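PDB 4V2X: endo-beta-1,4-glucanase (cellulase B) from Bacillus halodurans, which probably hydrolyses internal beta-1,4 linkages of glucans such as xyloglucan with a family 5 catalytic module, helped by a CBM46 module. Local coordinates for residues Y172-K184 with F222-R236. Sequence-based numbering, arbitrary orientation.
Sequences YRSLWEQLSNHFK and FFEIVRQSGGQNDIR
Phe222 points the CD1-CE1 edge of its ring at one face of the Trp176 indole. The pair is edge-to-face, with planes at 64° and CD1 of Phe222 3.5 Å from CE2 of Trp176. Leu179 CD1 lies over the opposite indole face, and Trp176 NE1 donates a hydrogen bond to Ser194 O. Ile225 is a knob in a hole formed by Arg173, Trp176, Glu177 and Ser180. Its CG2, anti to the backbone N, reaches the helix backbone at Trp176 O and Glu177 N. In the modelled conformer of Arg173, one of two, Ile225 CG1 lies over a guanidinium face and NH1 makes a salt bridge to Glu177 OE2 at 2.8 Å.

Beyond the helix 209-227, polar groups take over. Asn233 ND2 donates to Ser180 O (2.8 Å), approaching from above the carbonyl plane, and to Ser229 OG (2.8 Å, 168°). Gln232 N donates to Lys184 O at 2.8 Å, and Arg236 NH2 adds a weak bond to the same oxygen. Arg236 NE and NH2 grip Asn233 OD1 side-on, which should fix the amide's rotation. Arg236 also hydrogen-bonds to the carbonyls of Tyr186, Pro187 and Leu190, which helps position its guanidinium.

Helical segments 172-183 and 222-227 cross at -32°, in neighbouring outer helices of the beta/alpha barrel. Phe222 also touches barrel strands 190-193 and 238-241. The chemistry thus divides: Phe222 and Ile225 supply the apolar part of the helix packing, while Gln232 and Asn233, the latter oriented by Arg236, tie the turn 230-233 to Lys184 and Ser180.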
ATOM      1  N   TYR A 172       9.959 -13.721 -13.341  1.00 15.05           N
ATOM      2  CA  TYR A 172       9.570 -14.205 -12.013  1.00 15.06           C
ATOM      3  C   TYR A 172       8.401 -15.185 -12.105  1.00 16.06           C
ATOM      4  O   TYR A 172       8.447 -16.267 -11.522  1.00 14.85           O
ATOM      5  CB  TYR A 172       9.205 -13.002 -11.149  1.00 15.29           C
ATOM      6  CG  TYR A 172       8.816 -13.257  -9.716  1.00 14.88           C
ATOM      7  CD1 TYR A 172       9.779 -13.426  -8.724  1.00 15.07           C
ATOM      8  CD2 TYR A 172       7.481 -13.242  -9.331  1.00 15.39           C
ATOM      9  CE1 TYR A 172       9.422 -13.613  -7.395  1.00 15.43           C
ATOM     10  CE2 TYR A 172       7.117 -13.428  -8.007  1.00 15.70           C
ATOM     11  CZ  TYR A 172       8.085 -13.611  -7.047  1.00 15.51           C
ATOM     12  OH  TYR A 172       7.688 -13.782  -5.745  1.00 16.52           O
ATOM     13  N   ARG A 173       7.363 -14.803 -12.852  1.00 17.12           N
ATOM     14  CA  ARG A 173       6.214 -15.676 -13.075  0.50 17.52           C
ATOM     15  C   ARG A 173       6.657 -17.007 -13.676  1.00 17.95           C
ATOM     16  O   ARG A 173       6.241 -18.066 -13.219  1.00 18.19           O
ATOM     17  CB  ARG A 173       5.195 -14.986 -13.987  0.50 18.50           C
ATOM     18  CG  ARG A 173       4.090 -15.882 -14.524  0.50 19.05           C
ATOM     19  CD  ARG A 173       3.040 -15.062 -15.256  0.50 19.80           C
ATOM     20  NE  ARG A 173       2.070 -14.482 -14.336  0.50 20.38           N
ATOM     21  CZ  ARG A 173       1.056 -15.163 -13.813  0.50 21.21           C
ATOM     22  NH1 ARG A 173       0.889 -16.439 -14.125  0.50 21.78           N
ATOM     23  NH2 ARG A 173       0.214 -14.572 -12.978  0.50 21.89           N
ATOM     24  N   SER A 174       7.502 -16.945 -14.699  1.00 18.26           N
ATOM     25  CA  SER A 174       7.955 -18.164 -15.364  1.00 19.31           C
ATOM     26  C   SER A 174       8.662 -19.115 -14.400  1.00 19.25           C
ATOM     27  O   SER A 174       8.414 -20.319 -14.409  1.00 17.84           O
ATOM     28  CB  SER A 174       8.880 -17.845 -16.534  1.00 21.08           C
ATOM     29  OG  SER A 174       9.360 -19.058 -17.093  1.00 24.33           O
ATOM     30  N   LEU A 175       9.538 -18.573 -13.564  1.00 17.43           N
ATOM     31  CA  LEU A 175      10.293 -19.408 -12.641  1.00 17.69           C
ATOM     32  C   LEU A 175       9.370 -20.069 -11.629  1.00 17.05           C
ATOM     33  O   LEU A 175       9.479 -21.270 -11.390  1.00 17.86           O
ATOM     34  CB  LEU A 175      11.398 -18.606 -11.943  1.00 17.91           C
ATOM     35  CG  LEU A 175      12.567 -18.157 -12.824  1.00 19.73           C
ATOM     36  CD1 LEU A 175      13.599 -17.413 -11.992  1.00 20.13           C
ATOM     37  CD2 LEU A 175      13.234 -19.320 -13.539  1.00 21.31           C
ATOM     38  N   TRP A 176       8.441 -19.304 -11.057  1.00 16.46           N
ATOM     39  CA  TRP A 176       7.551 -19.869 -10.054  1.00 16.81           C
ATOM     40  C   TRP A 176       6.491 -20.787 -10.654  1.00 17.45           C
ATOM     41  O   TRP A 176       6.061 -21.725  -9.999  1.00 18.11           O
ATOM     42  CB  TRP A 176       6.914 -18.788  -9.182  1.00 16.06           C
ATOM     43  CG  TRP A 176       7.803 -18.450  -8.020  1.00 15.18           C
ATOM     44  CD1 TRP A 176       8.328 -17.235  -7.712  1.00 15.13           C
ATOM     45  CD2 TRP A 176       8.304 -19.369  -7.042  1.00 15.66           C
ATOM     46  NE1 TRP A 176       9.114 -17.333  -6.587  1.00 14.87           N
ATOM     47  CE2 TRP A 176       9.114 -18.635  -6.158  1.00 14.81           C
ATOM     48  CE3 TRP A 176       8.134 -20.742  -6.822  1.00 15.99           C
ATOM     49  CZ2 TRP A 176       9.762 -19.225  -5.072  1.00 15.26           C
ATOM     50  CZ3 TRP A 176       8.780 -21.328  -5.745  1.00 16.13           C
ATOM     51  CH2 TRP A 176       9.577 -20.567  -4.880  1.00 15.07           C
ATOM     52  N   GLU A 177       6.086 -20.525 -11.893  1.00 19.48           N
ATOM     53  CA  GLU A 177       5.242 -21.480 -12.617  1.00 20.57           C
ATOM     54  C   GLU A 177       5.954 -22.828 -12.767  1.00 19.72           C
ATOM     55  O   GLU A 177       5.376 -23.874 -12.471  1.00 20.48           O
ATOM     56  CB  GLU A 177       4.829 -20.919 -13.984  1.00 22.25           C
ATOM     57  CG  GLU A 177       3.691 -19.915 -13.897  1.00 24.61           C
ATOM     58  CD  GLU A 177       3.326 -19.290 -15.229  1.00 29.52           C
ATOM     59  OE1 GLU A 177       4.020 -19.550 -16.235  1.00 32.76           O
ATOM     60  OE2 GLU A 177       2.339 -18.526 -15.264  1.00 35.99           O
ATOM     61  N   GLN A 178       7.217 -22.795 -13.183  1.00 18.93           N
ATOM     62  CA  GLN A 178       8.011 -24.016 -13.364  1.00 19.60           C
ATOM     63  C   GLN A 178       8.265 -24.768 -12.067  1.00 19.90           C
ATOM     64  O   GLN A 178       8.121 -25.987 -12.023  1.00 20.19           O
ATOM     65  CB  GLN A 178       9.361 -23.700 -14.007  1.00 19.41           C
ATOM     66  CG  GLN A 178       9.277 -23.305 -15.474  1.00 19.06           C
ATOM     67  CD  GLN A 178      10.633 -22.930 -16.034  1.00 19.39           C
ATOM     68  OE1 GLN A 178      11.465 -23.795 -16.283  1.00 20.65           O
ATOM     69  NE2 GLN A 178      10.872 -21.640 -16.219  1.00 19.46           N
ATOM     70  N   LEU A 179       8.678 -24.051 -11.024  1.00 18.92           N
ATOM     71  CA  LEU A 179       8.955 -24.693  -9.744  1.00 18.86           C
ATOM     72  C   LEU A 179       7.693 -25.246  -9.108  1.00 19.28           C
ATOM     73  O   LEU A 179       7.700 -26.365  -8.599  1.00 19.50           O
ATOM     74  CB  LEU A 179       9.630 -23.720  -8.776  1.00 18.19           C
ATOM     75  CG  LEU A 179      11.035 -23.287  -9.184  1.00 17.84           C
ATOM     76  CD1 LEU A 179      11.519 -22.164  -8.271  1.00 17.30           C
ATOM     77  CD2 LEU A 179      11.992 -24.465  -9.164  1.00 18.23           C
ATOM     78  N   SER A 180       6.619 -24.458  -9.123  1.00 19.95           N
ATOM     79  CA  SER A 180       5.361 -24.893  -8.529  1.00 21.37           C
ATOM     80  C   SER A 180       4.862 -26.149  -9.236  1.00 22.20           C
ATOM     81  O   SER A 180       4.415 -27.082  -8.578  1.00 21.28           O
ATOM     82  CB  SER A 180       4.307 -23.775  -8.532  1.00 21.92           C
ATOM     83  OG  SER A 180       3.827 -23.478  -9.829  1.00 26.56           O
ATOM     84  N   ASN A 181       4.976 -26.189 -10.561  1.00 22.69           N
ATOM     85  CA  ASN A 181       4.577 -27.381 -11.317  1.00 24.47           C
ATOM     86  C   ASN A 181       5.462 -28.585 -11.009  1.00 24.66           C
ATOM     87  O   ASN A 181       4.952 -29.675 -10.729  1.00 24.70           O
ATOM     88  CB  ASN A 181       4.591 -27.115 -12.816  1.00 26.51           C
ATOM     89  CG  ASN A 181       4.169 -28.332 -13.620  1.00 29.54           C
ATOM     90  OD1 ASN A 181       4.989 -28.968 -14.272  1.00 32.86           O
ATOM     91  ND2 ASN A 181       2.894 -28.678 -13.542  1.00 29.60           N
ATOM     92  N   HIS A 182       6.779 -28.385 -11.047  1.00 24.04           N
ATOM     93  CA  HIS A 182       7.741 -29.455 -10.763  1.00 24.10           C
ATOM     94  C   HIS A 182       7.498 -30.098  -9.399  1.00 22.75           C
ATOM     95  O   HIS A 182       7.503 -31.321  -9.279  1.00 22.86           O
ATOM     96  CB  HIS A 182       9.183 -28.929 -10.831  1.00 25.07           C
ATOM     97  CG  HIS A 182      10.224 -29.994 -10.661  1.00 26.31           C
ATOM     98  ND1 HIS A 182      10.638 -30.804 -11.696  1.00 28.70           N
ATOM     99  CD2 HIS A 182      10.930 -30.388  -9.572  1.00 27.65           C
ATOM    100  CE1 HIS A 182      11.554 -31.647 -11.256  1.00 29.28           C
ATOM    101  NE2 HIS A 182      11.748 -31.417  -9.970  1.00 29.29           N
ATOM    102  N   PHE A 183       7.272 -29.275  -8.378  1.00 21.00           N
ATOM    103  CA  PHE A 183       7.172 -29.768  -7.005  1.00 20.10           C
ATOM    104  C   PHE A 183       5.740 -29.979  -6.503  1.00 20.64           C
ATOM    105  O   PHE A 183       5.543 -30.290  -5.328  1.00 21.38           O
ATOM    106  CB  PHE A 183       7.926 -28.815  -6.060  1.00 19.26           C
ATOM    107  CG  PHE A 183       9.420 -28.888  -6.193  1.00 18.69           C
ATOM    108  CD1 PHE A 183      10.102 -30.034  -5.812  1.00 19.19           C
ATOM    109  CD2 PHE A 183      10.149 -27.810  -6.692  1.00 19.43           C
ATOM    110  CE1 PHE A 183      11.482 -30.115  -5.924  1.00 19.63           C
ATOM    111  CE2 PHE A 183      11.529 -27.882  -6.799  1.00 19.28           C
ATOM    112  CZ  PHE A 183      12.196 -29.039  -6.423  1.00 19.61           C
ATOM    113  N   LYS A 184       4.740 -29.846  -7.375  1.00 21.23           N
ATOM    114  CA  LYS A 184       3.344 -29.797  -6.924  1.00 22.10           C
ATOM    115  C   LYS A 184       2.891 -31.005  -6.107  1.00 21.97           C
ATOM    116  O   LYS A 184       2.080 -30.854  -5.190  1.00 21.80           O
ATOM    117  CB  LYS A 184       2.382 -29.572  -8.100  1.00 23.38           C
ATOM    118  CG  LYS A 184       2.273 -30.719  -9.095  1.00 25.41           C
ATOM    119  CD  LYS A 184       1.445 -30.294 -10.298  1.00 28.11           C
ATOM    120  CE  LYS A 184       1.600 -31.269 -11.454  1.00 31.06           C
ATOM    121  NZ  LYS A 184       1.187 -32.641 -11.063  1.00 32.33           N
ATOM    122  N   PHE A 222       3.245 -14.625  -6.711  1.00 16.81           N
ATOM    123  CA  PHE A 222       3.783 -15.901  -6.249  1.00 16.07           C
ATOM    124  C   PHE A 222       2.670 -16.732  -5.612  1.00 16.46           C
ATOM    125  O   PHE A 222       2.473 -17.896  -5.963  1.00 15.99           O
ATOM    126  CB  PHE A 222       4.950 -15.606  -5.290  1.00 15.14           C
ATOM    127  CG  PHE A 222       5.300 -16.714  -4.344  1.00 14.80           C
ATOM    128  CD1 PHE A 222       6.077 -17.781  -4.755  1.00 14.84           C
ATOM    129  CD2 PHE A 222       4.918 -16.644  -3.011  1.00 14.80           C
ATOM    130  CE1 PHE A 222       6.438 -18.782  -3.867  1.00 14.63           C
ATOM    131  CE2 PHE A 222       5.269 -17.641  -2.120  1.00 14.94           C
ATOM    132  CZ  PHE A 222       6.036 -18.712  -2.551  1.00 14.28           C
ATOM    133  N   PHE A 223       1.915 -16.111  -4.715  1.00 17.25           N
ATOM    134  CA  PHE A 223       0.774 -16.764  -4.074  1.00 18.48           C
ATOM    135  C   PHE A 223      -0.218 -17.291  -5.117  1.00 19.35           C
ATOM    136  O   PHE A 223      -0.595 -18.469  -5.086  1.00 17.94           O
ATOM    137  CB  PHE A 223       0.095 -15.787  -3.117  1.00 19.07           C
ATOM    138  CG  PHE A 223      -1.188 -16.291  -2.527  1.00 20.55           C
ATOM    139  CD1 PHE A 223      -1.186 -17.000  -1.336  1.00 20.84           C
ATOM    140  CD2 PHE A 223      -2.403 -16.025  -3.152  1.00 21.28           C
ATOM    141  CE1 PHE A 223      -2.369 -17.450  -0.784  1.00 22.63           C
ATOM    142  CE2 PHE A 223      -3.591 -16.476  -2.601  1.00 21.89           C
ATOM    143  CZ  PHE A 223      -3.574 -17.188  -1.420  1.00 21.38           C
ATOM    144  N   GLU A 224      -0.613 -16.418  -6.040  1.00 20.59           N
ATOM    145  CA  GLU A 224      -1.599 -16.766  -7.077  1.00 22.52           C
ATOM    146  C   GLU A 224      -1.140 -17.955  -7.923  1.00 22.28           C
ATOM    147  O   GLU A 224      -1.903 -18.892  -8.161  1.00 22.33           O
ATOM    148  CB  GLU A 224      -1.870 -15.566  -7.984  1.00 24.28           C
ATOM    149  CG  GLU A 224      -2.769 -14.503  -7.374  1.00 27.84           C
ATOM    150  CD  GLU A 224      -2.967 -13.311  -8.296  1.00 33.68           C
ATOM    151  OE1 GLU A 224      -2.000 -12.544  -8.510  1.00 37.59           O
ATOM    152  OE2 GLU A 224      -4.085 -13.145  -8.823  1.00 36.43           O
ATOM    153  N   ILE A 225       0.109 -17.905  -8.373  1.00 19.92           N
ATOM    154  CA  ILE A 225       0.695 -18.967  -9.181  1.00 20.33           C
ATOM    155  C   ILE A 225       0.710 -20.287  -8.430  1.00 20.64           C
ATOM    156  O   ILE A 225       0.199 -21.289  -8.920  1.00 19.91           O
ATOM    157  CB  ILE A 225       2.132 -18.620  -9.625  1.00 20.14           C
ATOM    158  CG1 ILE A 225       2.099 -17.509 -10.675  1.00 21.13           C
ATOM    159  CG2 ILE A 225       2.837 -19.843 -10.197  1.00 21.28           C
ATOM    160  CD1 ILE A 225       3.429 -16.833 -10.904  1.00 20.91           C
ATOM    161  N   VAL A 226       1.298 -20.297  -7.238  1.00 19.55           N
ATOM    162  CA  VAL A 226       1.417 -21.543  -6.497  1.00 19.39           C
ATOM    163  C   VAL A 226       0.025 -22.104  -6.196  1.00 19.85           C
ATOM    164  O   VAL A 226      -0.240 -23.274  -6.460  1.00 20.06           O
ATOM    165  CB  VAL A 226       2.240 -21.386  -5.196  1.00 18.64           C
ATOM    166  CG1 VAL A 226       2.253 -22.685  -4.396  1.00 19.32           C
ATOM    167  CG2 VAL A 226       3.673 -20.979  -5.523  1.00 18.64           C
ATOM    168  N   ARG A 227      -0.863 -21.272  -5.664  1.00 19.44           N
ATOM    169  CA  ARG A 227      -2.142 -21.765  -5.152  1.00 21.52           C
ATOM    170  C   ARG A 227      -3.028 -22.406  -6.218  1.00 23.73           C
ATOM    171  O   ARG A 227      -3.876 -23.237  -5.888  1.00 24.05           O
ATOM    172  CB  ARG A 227      -2.904 -20.656  -4.423  1.00 21.55           C
ATOM    173  CG  ARG A 227      -2.360 -20.380  -3.028  1.00 21.13           C
ATOM    174  CD  ARG A 227      -2.814 -21.443  -2.036  1.00 21.52           C
ATOM    175  NE  ARG A 227      -2.268 -21.245  -0.693  1.00 21.06           N
ATOM    176  CZ  ARG A 227      -1.160 -21.819  -0.217  1.00 19.39           C
ATOM    177  NH1 ARG A 227      -0.425 -22.640  -0.956  1.00 20.02           N
ATOM    178  NH2 ARG A 227      -0.776 -21.555   1.022  1.00 20.59           N
ATOM    179  N   GLN A 228      -2.811 -22.046  -7.477  1.00 25.34           N
ATOM    180  CA  GLN A 228      -3.638 -22.544  -8.577  1.00 28.00           C
ATOM    181  C   GLN A 228      -2.899 -23.521  -9.501  1.00 27.39           C
ATOM    182  O   GLN A 228      -3.380 -23.827 -10.595  1.00 28.74           O
ATOM    183  CB  GLN A 228      -4.178 -21.345  -9.358  1.00 32.38           C
ATOM    184  CG  GLN A 228      -5.062 -20.448  -8.501  1.00 37.13           C
ATOM    185  CD  GLN A 228      -5.598 -19.244  -9.246  1.00 41.36           C
ATOM    186  OE1 GLN A 228      -6.810 -19.042  -9.329  1.00 46.77           O
ATOM    187  NE2 GLN A 228      -4.699 -18.435  -9.793  1.00 42.97           N
ATOM    188  N   SER A 229      -1.754 -24.036  -9.053  1.00 24.68           N
ATOM    189  CA  SER A 229      -0.900 -24.884  -9.894  1.00 24.78           C
ATOM    190  C   SER A 229      -1.131 -26.394  -9.717  1.00 24.53           C
ATOM    191  O   SER A 229      -0.479 -27.195 -10.386  1.00 27.65           O
ATOM    192  CB  SER A 229       0.574 -24.564  -9.634  1.00 25.10           C
ATOM    193  OG  SER A 229       0.903 -24.778  -8.274  1.00 23.82           O
ATOM    194  N   GLY A 230      -2.033 -26.783  -8.820  1.00 24.95           N
ATOM    195  CA  GLY A 230      -2.419 -28.193  -8.679  1.00 26.22           C
ATOM    196  C   GLY A 230      -1.635 -28.946  -7.621  1.00 27.12           C
ATOM    197  O   GLY A 230      -0.917 -28.345  -6.821  1.00 26.89           O
ATOM    198  N   GLY A 231      -1.785 -30.270  -7.612  1.00 26.17           N
ATOM    199  CA  GLY A 231      -1.192 -31.119  -6.581  1.00 25.63           C
ATOM    200  C   GLY A 231      -1.533 -30.638  -5.177  1.00 26.38           C
ATOM    201  O   GLY A 231      -2.676 -30.300  -4.883  1.00 26.63           O
ATOM    202  N   GLN A 232      -0.519 -30.580  -4.322  1.00 25.22           N
ATOM    203  CA  GLN A 232      -0.667 -30.124  -2.939  1.00 26.18           C
ATOM    204  C   GLN A 232      -0.480 -28.610  -2.765  1.00 24.36           C
ATOM    205  O   GLN A 232      -0.461 -28.114  -1.631  1.00 22.81           O
ATOM    206  CB  GLN A 232       0.375 -30.825  -2.068  1.00 29.39           C
ATOM    207  CG  GLN A 232       0.403 -32.340  -2.187  1.00 34.99           C
ATOM    208  CD  GLN A 232      -0.278 -33.010  -1.021  1.00 40.13           C
ATOM    209  OE1 GLN A 232      -1.490 -32.891  -0.848  1.00 47.00           O
ATOM    210  NE2 GLN A 232       0.501 -33.708  -0.198  1.00 43.83           N
ATOM    211  N   ASN A 233      -0.352 -27.877  -3.869  1.00 24.12           N
ATOM    212  CA  ASN A 233      -0.006 -26.452  -3.812  1.00 23.56           C
ATOM    213  C   ASN A 233      -1.154 -25.537  -3.410  1.00 24.13           C
ATOM    214  O   ASN A 233      -0.946 -24.341  -3.174  1.00 23.38           O
ATOM    215  CB  ASN A 233       0.594 -25.999  -5.145  1.00 22.79           C
ATOM    216  CG  ASN A 233       1.934 -26.649  -5.431  1.00 22.08           C
ATOM    217  OD1 ASN A 233       2.534 -27.286  -4.556  1.00 22.09           O
ATOM    218  ND2 ASN A 233       2.418 -26.488  -6.653  1.00 22.26           N
ATOM    219  N   ASP A 234      -2.365 -26.090  -3.331  1.00 24.89           N
ATOM    220  CA  ASP A 234      -3.500 -25.355  -2.781  1.00 25.49           C
ATOM    221  C   ASP A 234      -3.370 -25.129  -1.273  1.00 24.02           C
ATOM    222  O   ASP A 234      -3.934 -24.175  -0.748  1.00 24.92           O
ATOM    223  CB  ASP A 234      -4.829 -26.058  -3.105  1.00 27.63           C
ATOM    224  CG  ASP A 234      -4.901 -27.478  -2.570  1.00 30.22           C
ATOM    225  OD1 ASP A 234      -3.852 -28.151  -2.464  1.00 30.39           O
ATOM    226  OD2 ASP A 234      -6.029 -27.928  -2.270  1.00 35.99           O
ATOM    227  N   ILE A 235      -2.628 -26.001  -0.592  1.00 23.70           N
ATOM    228  CA  ILE A 235      -2.412 -25.882   0.851  1.00 23.96           C
ATOM    229  C   ILE A 235      -0.940 -25.768   1.289  1.00 22.47           C
ATOM    230  O   ILE A 235      -0.672 -25.527   2.467  1.00 24.01           O
ATOM    231  CB  ILE A 235      -3.074 -27.051   1.620  1.00 25.84           C
ATOM    232  CG1 ILE A 235      -2.434 -28.402   1.260  1.00 27.71           C
ATOM    233  CG2 ILE A 235      -4.570 -27.072   1.344  1.00 26.45           C
ATOM    234  CD1 ILE A 235      -2.901 -29.546   2.136  1.00 30.13           C
ATOM    235  N   ARG A 236       0.004 -25.930   0.363  1.00 21.35           N
ATOM    236  CA  ARG A 236       1.426 -25.908   0.717  1.00 19.32           C
ATOM    237  C   ARG A 236       1.762 -24.600   1.410  1.00 18.84           C
ATOM    238  O   ARG A 236       1.410 -23.533   0.911  1.00 19.14           O
ATOM    239  CB  ARG A 236       2.305 -26.057  -0.520  1.00 19.22           C
ATOM    240  CG  ARG A 236       3.793 -26.173  -0.212  1.00 18.28           C
ATOM    241  CD  ARG A 236       4.621 -26.324  -1.477  1.00 18.24           C
ATOM    242  NE  ARG A 236       4.120 -27.410  -2.317  1.00 18.80           N
ATOM    243  CZ  ARG A 236       4.268 -28.710  -2.067  1.00 19.67           C
ATOM    244  NH1 ARG A 236       4.927 -29.136  -0.994  1.00 18.98           N
ATOM    245  NH2 ARG A 236       3.737 -29.603  -2.903  1.00 21.11           N
TER
HETATM  246  O   HOH W   1       1.354 -26.692 -12.477  1.00 42.17           O